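Local coordinates for adhesion and penetration protein autotransporter (Haemophilus influenzae, PDB 3SYJ) that promotes bacterial aggregation and adherence to host cells through its secreted passenger domain, which also carries a probable serine protease, at residues 432-446 / 457-469. Numbering follows the deposited sequence.
Sequences ILEQQADDQGNKQAF and TVQLNDDKQFDTD
Leu-433 meets the following coil mainly through CD1, which lies 3.8 Å from Leu-460 CD2, the two side chains running side by side in the same direction, and which also touches Val-458 CG1 and Phe-466 CD2. The Phe-466 ring crosses the leucine at about a right angle and takes Leu-460 CD2 at its edge, in plane. The other methyl of Leu-433, CD2, lies at the edge of the Phe-446 ring, in its plane. On the opposite face of the sheet Ile-432 lies alongside Gln-459, CD1 3.7 Å from NE2, while the amide's OE1 is bound by Lys-430; Ile-432 CG2 presses on the Asn-461 amide.

Leucine over leucine on one face and an aliphatic chain along a glutamine on the other come from the in-register stacking of coils in the parallel beta-helix of autotransporter passenger domains. Strands 430-433 and 455-460 pair in parallel, Leu-433 N giving a nearly straight bond of 2.9 Å to Gln-459 O and Leu-433 O receiving Asn-461 N.

Past the strands, 434-445 leaves the coil as a loop that turns back through a type I turn, Asp-438 to Gly-441. Gln-465, bent at chi2 (-72°), tucks its amide between the two arms of this loop, against Gln-435 and Ala-445 CB, and the backbone O of Gln-465 accepts Ala-445 N at 2.7 Å, in the carbonyl plane. Lys-443, its CG anti to the backbone N but the chain kinked at chi3 (64°), brings NZ 2.9 Å from Asp-462 OD2, a salt bridge entering from above the carboxylate plane; a weak bond runs from NZ to Asp-463 O. One water joins Lys-443 O to Lys-464 O, another Phe-446 O to Asp-467 N.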
loop_
_atom_site.group_PDB
_atom_site.type_symbol
_atom_site.label_atom_id
_atom_site.label_comp_id
_atom_site.label_asym_id
_atom_site.label_seq_id
_atom_site.Cartn_x
_atom_site.Cartn_y
_atom_site.Cartn_z
ATOM N N ILE A 432 6.332 51.514 -0.209
ATOM C CA ILE A 432 5.830 50.946 -1.453
ATOM C C ILE A 432 6.464 51.706 -2.609
ATOM O O ILE A 432 6.436 52.935 -2.635
ATOM C CB ILE A 432 4.294 51.066 -1.545
ATOM C CG1 ILE A 432 3.632 50.325 -0.377
ATOM C CG2 ILE A 432 3.802 50.535 -2.867
ATOM C CD1 ILE A 432 2.126 50.531 -0.289
ATOM N N LEU A 433 7.051 50.977 -3.550
ATOM C CA LEU A 433 7.688 51.598 -4.705
ATOM C C LEU A 433 6.747 51.629 -5.893
ATOM O O LEU A 433 6.392 50.584 -6.438
ATOM C CB LEU A 433 8.952 50.841 -5.099
ATOM C CG LEU A 433 9.996 50.662 -3.998
ATOM C CD1 LEU A 433 11.173 49.863 -4.536
ATOM C CD2 LEU A 433 10.438 52.030 -3.480
ATOM N N GLU A 434 6.351 52.834 -6.291
ATOM C CA GLU A 434 5.575 53.010 -7.512
ATOM C C GLU A 434 5.922 54.311 -8.242
ATOM O O GLU A 434 5.026 55.081 -8.588
ATOM C CB GLU A 434 4.064 52.951 -7.215
ATOM C CG GLU A 434 3.243 52.406 -8.388
ATOM C CD GLU A 434 1.741 52.445 -8.163
ATOM O OE1 GLU A 434 1.299 52.690 -7.022
ATOM O OE2 GLU A 434 0.998 52.226 -9.142
ATOM N N GLN A 435 7.210 54.563 -8.475
ATOM C CA GLN A 435 7.609 55.726 -9.264
ATOM C C GLN A 435 6.913 55.669 -10.602
ATOM O O GLN A 435 6.782 54.591 -11.184
ATOM C CB GLN A 435 9.113 55.742 -9.540
ATOM C CG GLN A 435 9.954 56.336 -8.456
ATOM C CD GLN A 435 9.919 57.842 -8.413
ATOM O OE1 GLN A 435 10.469 58.533 -9.273
ATOM N NE2 GLN A 435 9.300 58.360 -7.383
ATOM N N GLN A 436 6.496 56.835 -11.088
ATOM C CA GLN A 436 5.932 56.975 -12.426
ATOM C C GLN A 436 7.003 57.429 -13.408
ATOM O O GLN A 436 7.851 58.253 -13.071
ATOM C CB GLN A 436 4.830 58.028 -12.430
ATOM C CG GLN A 436 3.952 58.060 -11.198
ATOM C CD GLN A 436 2.913 56.962 -11.191
ATOM O OE1 GLN A 436 3.232 55.787 -11.004
ATOM N NE2 GLN A 436 1.653 57.343 -11.381
ATOM N N ALA A 437 6.946 56.913 -14.631
ATOM C CA ALA A 437 7.826 57.377 -15.700
ATOM C C ALA A 437 7.604 58.864 -15.949
ATOM O O ALA A 437 6.500 59.364 -15.779
ATOM C CB ALA A 437 7.569 56.589 -16.974
ATOM N N ASP A 438 8.656 59.579 -16.330
ATOM C CA ASP A 438 8.485 60.967 -16.728
ATOM C C ASP A 438 8.120 61.001 -18.211
ATOM O O ASP A 438 7.931 59.951 -18.824
ATOM C CB ASP A 438 9.718 61.821 -16.392
ATOM C CG ASP A 438 10.974 61.404 -17.156
ATOM O OD1 ASP A 438 10.928 60.473 -17.994
ATOM O OD2 ASP A 438 12.024 62.031 -16.911
ATOM N N ASP A 439 7.994 62.193 -18.784
ATOM C CA ASP A 439 7.570 62.306 -20.181
ATOM C C ASP A 439 8.567 61.611 -21.108
ATOM O O ASP A 439 8.187 61.041 -22.132
ATOM C CB ASP A 439 7.381 63.774 -20.594
ATOM C CG ASP A 439 6.195 64.439 -19.893
ATOM O OD1 ASP A 439 5.286 63.721 -19.418
ATOM O OD2 ASP A 439 6.169 65.687 -19.817
ATOM N N GLN A 440 9.838 61.643 -20.732
ATOM C CA GLN A 440 10.893 61.042 -21.542
ATOM C C GLN A 440 11.029 59.532 -21.323
ATOM O O GLN A 440 11.834 58.882 -21.978
ATOM C CB GLN A 440 12.231 61.741 -21.280
ATOM C CG GLN A 440 12.282 63.199 -21.730
ATOM C CD GLN A 440 11.232 64.077 -21.050
ATOM O OE1 GLN A 440 11.053 64.026 -19.827
ATOM N NE2 GLN A 440 10.535 64.894 -21.844
ATOM N N GLY A 441 10.252 58.973 -20.399
ATOM C CA GLY A 441 10.285 57.537 -20.166
ATOM C C GLY A 441 11.204 57.037 -19.057
ATOM O O GLY A 441 11.256 55.837 -18.787
ATOM N N ASN A 442 11.931 57.950 -18.420
ATOM C CA ASN A 442 12.753 57.626 -17.251
ATOM C C ASN A 442 11.919 57.271 -16.032
ATOM O O ASN A 442 10.957 57.968 -15.715
ATOM C CB ASN A 442 13.637 58.820 -16.887
ATOM C CG ASN A 442 14.416 59.337 -18.067
ATOM O OD1 ASN A 442 15.047 58.563 -18.787
ATOM N ND2 ASN A 442 14.375 60.656 -18.280
ATOM N N LYS A 443 12.307 56.211 -15.333
ATOM C CA LYS A 443 11.604 55.761 -14.132
ATOM C C LYS A 443 12.567 55.057 -13.175
ATOM O O LYS A 443 13.150 54.026 -13.517
ATOM C CB LYS A 443 10.472 54.805 -14.513
ATOM C CG LYS A 443 9.583 54.382 -13.346
ATOM C CD LYS A 443 8.409 53.534 -13.828
ATOM C CE LYS A 443 8.893 52.225 -14.428
ATOM N NZ LYS A 443 7.775 51.289 -14.699
ATOM N N GLN A 444 12.735 55.620 -11.981
ATOM C CA GLN A 444 13.594 55.025 -10.951
ATOM C C GLN A 444 13.193 55.538 -9.577
ATOM O O GLN A 444 13.169 56.750 -9.342
ATOM C CB GLN A 444 15.068 55.334 -11.217
ATOM C CG GLN A 444 16.011 54.920 -10.089
ATOM C CD GLN A 444 17.465 55.230 -10.401
ATOM O OE1 GLN A 444 18.006 56.252 -9.969
ATOM N NE2 GLN A 444 18.099 54.362 -11.172
ATOM N N ALA A 445 12.862 54.619 -8.674
ATOM C CA ALA A 445 12.410 55.001 -7.337
ATOM C C ALA A 445 13.535 55.579 -6.489
ATOM O O ALA A 445 13.363 56.605 -5.840
ATOM C CB ALA A 445 11.768 53.821 -6.643
ATOM N N PHE A 446 14.684 54.908 -6.501
ATOM C CA PHE A 446 15.869 55.354 -5.769
ATOM C C PHE A 446 17.128 54.837 -6.460
ATOM O O PHE A 446 17.099 53.805 -7.127
ATOM C CB PHE A 446 15.830 54.875 -4.312
ATOM C CG PHE A 446 14.639 55.375 -3.535
ATOM C CD1 PHE A 446 14.644 56.642 -2.964
ATOM C CD2 PHE A 446 13.518 54.577 -3.375
ATOM C CE1 PHE A 446 13.548 57.104 -2.246
ATOM C CE2 PHE A 446 12.418 55.030 -2.673
ATOM C CZ PHE A 446 12.432 56.295 -2.104
ATOM N N THR A 457 9.872 47.003 5.553
ATOM C CA THR A 457 9.420 46.266 4.376
ATOM C C THR A 457 9.437 47.148 3.128
ATOM O O THR A 457 8.951 48.280 3.136
ATOM C CB THR A 457 7.976 45.725 4.561
ATOM O OG1 THR A 457 7.946 44.754 5.615
ATOM C CG2 THR A 457 7.458 45.084 3.274
ATOM N N VAL A 458 9.996 46.625 2.049
ATOM C CA VAL A 458 9.873 47.274 0.760
ATOM C C VAL A 458 8.924 46.439 -0.079
ATOM O O VAL A 458 9.146 45.247 -0.262
ATOM C CB VAL A 458 11.229 47.388 0.044
ATOM C CG1 VAL A 458 11.026 47.674 -1.425
ATOM C CG2 VAL A 458 12.094 48.469 0.703
ATOM N N GLN A 459 7.861 47.071 -0.567
ATOM C CA GLN A 459 6.836 46.396 -1.358
ATOM C C GLN A 459 6.840 46.947 -2.785
ATOM O O GLN A 459 6.853 48.164 -2.990
ATOM C CB GLN A 459 5.462 46.593 -0.709
ATOM C CG GLN A 459 4.268 46.128 -1.533
ATOM C CD GLN A 459 2.951 46.480 -0.862
ATOM O OE1 GLN A 459 2.765 46.237 0.327
ATOM N NE2 GLN A 459 2.031 47.067 -1.624
ATOM N N LEU A 460 6.842 46.051 -3.765
ATOM C CA LEU A 460 6.903 46.454 -5.167
ATOM C C LEU A 460 5.502 46.578 -5.762
ATOM O O LEU A 460 4.743 45.607 -5.792
ATOM C CB LEU A 460 7.720 45.443 -5.982
ATOM C CG LEU A 460 9.110 45.072 -5.457
ATOM C CD1 LEU A 460 9.858 44.186 -6.458
ATOM C CD2 LEU A 460 9.908 46.326 -5.146
ATOM N N ASN A 461 5.169 47.769 -6.243
ATOM C CA ASN A 461 3.906 47.967 -6.939
ATOM C C ASN A 461 4.093 48.229 -8.426
ATOM O O ASN A 461 3.183 48.705 -9.090
ATOM C CB ASN A 461 3.094 49.094 -6.299
ATOM C CG ASN A 461 2.234 48.607 -5.146
ATOM O OD1 ASN A 461 1.229 49.226 -4.811
ATOM N ND2 ASN A 461 2.620 47.488 -4.543
ATOM N N ASP A 462 5.273 47.901 -8.945
ATOM C CA ASP A 462 5.573 48.100 -10.362
ATOM C C ASP A 462 6.899 47.444 -10.719
ATOM O O ASP A 462 7.664 47.043 -9.834
ATOM C CB ASP A 462 5.610 49.597 -10.696
ATOM C CG ASP A 462 5.597 49.874 -12.203
ATOM O OD1 ASP A 462 5.348 48.946 -13.004
ATOM O OD2 ASP A 462 5.838 51.039 -12.588
ATOM N N ASP A 463 7.169 47.323 -12.016
ATOM C CA ASP A 463 8.440 46.784 -12.479
ATOM C C ASP A 463 9.454 47.900 -12.696
ATOM O O ASP A 463 9.105 49.082 -12.723
ATOM C CB ASP A 463 8.268 45.984 -13.768
ATOM C CG ASP A 463 7.294 44.836 -13.615
ATOM O OD1 ASP A 463 7.389 44.092 -12.617
ATOM O OD2 ASP A 463 6.427 44.671 -14.497
ATOM N N LYS A 464 10.716 47.504 -12.829
ATOM C CA LYS A 464 11.795 48.420 -13.145
ATOM C C LYS A 464 11.805 49.652 -12.255
ATOM O O LYS A 464 11.813 50.773 -12.749
ATOM C CB LYS A 464 11.693 48.845 -14.607
ATOM C CG LYS A 464 11.665 47.684 -15.559
ATOM C CD LYS A 464 12.132 48.118 -16.930
ATOM C CE LYS A 464 12.755 46.956 -17.688
ATOM N NZ LYS A 464 13.894 47.413 -18.546
ATOM N N GLN A 465 11.822 49.441 -10.943
ATOM C CA GLN A 465 11.773 50.544 -9.985
ATOM C C GLN A 465 13.153 50.909 -9.476
ATOM O O GLN A 465 13.374 52.010 -8.962
ATOM C CB GLN A 465 10.869 50.184 -8.804
ATOM C CG GLN A 465 9.396 50.176 -9.144
ATOM C CD GLN A 465 8.849 51.572 -9.347
ATOM O OE1 GLN A 465 8.196 51.868 -10.360
ATOM N NE2 GLN A 465 9.117 52.448 -8.389
ATOM N N PHE A 466 14.075 49.967 -9.608
ATOM C CA PHE A 466 15.429 50.160 -9.130
ATOM C C PHE A 466 16.334 49.122 -9.758
ATOM O O PHE A 466 15.874 48.108 -10.277
ATOM C CB PHE A 466 15.489 50.017 -7.608
ATOM C CG PHE A 466 15.076 48.661 -7.119
ATOM C CD1 PHE A 466 16.015 47.647 -6.956
ATOM C CD2 PHE A 466 13.751 48.387 -6.834
ATOM C CE1 PHE A 466 15.637 46.387 -6.511
ATOM C CE2 PHE A 466 13.367 47.133 -6.393
ATOM C CZ PHE A 466 14.317 46.133 -6.226
ATOM N N ASP A 467 17.630 49.387 -9.685
ATOM C CA ASP A 467 18.654 48.489 -10.181
ATOM C C ASP A 467 18.915 47.449 -9.086
ATOM O O ASP A 467 19.291 47.797 -7.976
ATOM C CB ASP A 467 19.907 49.318 -10.507
ATOM C CG ASP A 467 21.072 48.482 -11.021
ATOM O OD1 ASP A 467 20.959 47.233 -11.092
ATOM O OD2 ASP A 467 22.112 49.094 -11.357
ATOM N N THR A 468 18.693 46.175 -9.388
ATOM C CA THR A 468 18.780 45.152 -8.353
ATOM C C THR A 468 20.192 45.002 -7.793
ATOM O O THR A 468 20.381 44.427 -6.729
ATOM C CB THR A 468 18.259 43.785 -8.824
ATOM O OG1 THR A 468 19.072 43.301 -9.893
ATOM C CG2 THR A 468 16.803 43.892 -9.286
ATOM N N ASP A 469 21.181 45.521 -8.511
ATOM C CA ASP A 469 22.554 45.535 -8.018
ATOM C C ASP A 469 22.732 46.583 -6.925
ATOM O O ASP A 469 23.702 46.536 -6.177
ATOM C CB ASP A 469 23.531 45.821 -9.167
ATOM C CG ASP A 469 23.676 44.641 -10.118
ATOM O OD1 ASP A 469 23.249 43.517 -9.750
ATOM O OD2 ASP A 469 24.218 44.841 -11.230
HETATM O O HOH W 1 5.091 53.425 -12.458
HETATM O O HOH W 2 12.917 51.712 -15.286
HETATM O O HOH W 3 18.456 51.839 -8.514
#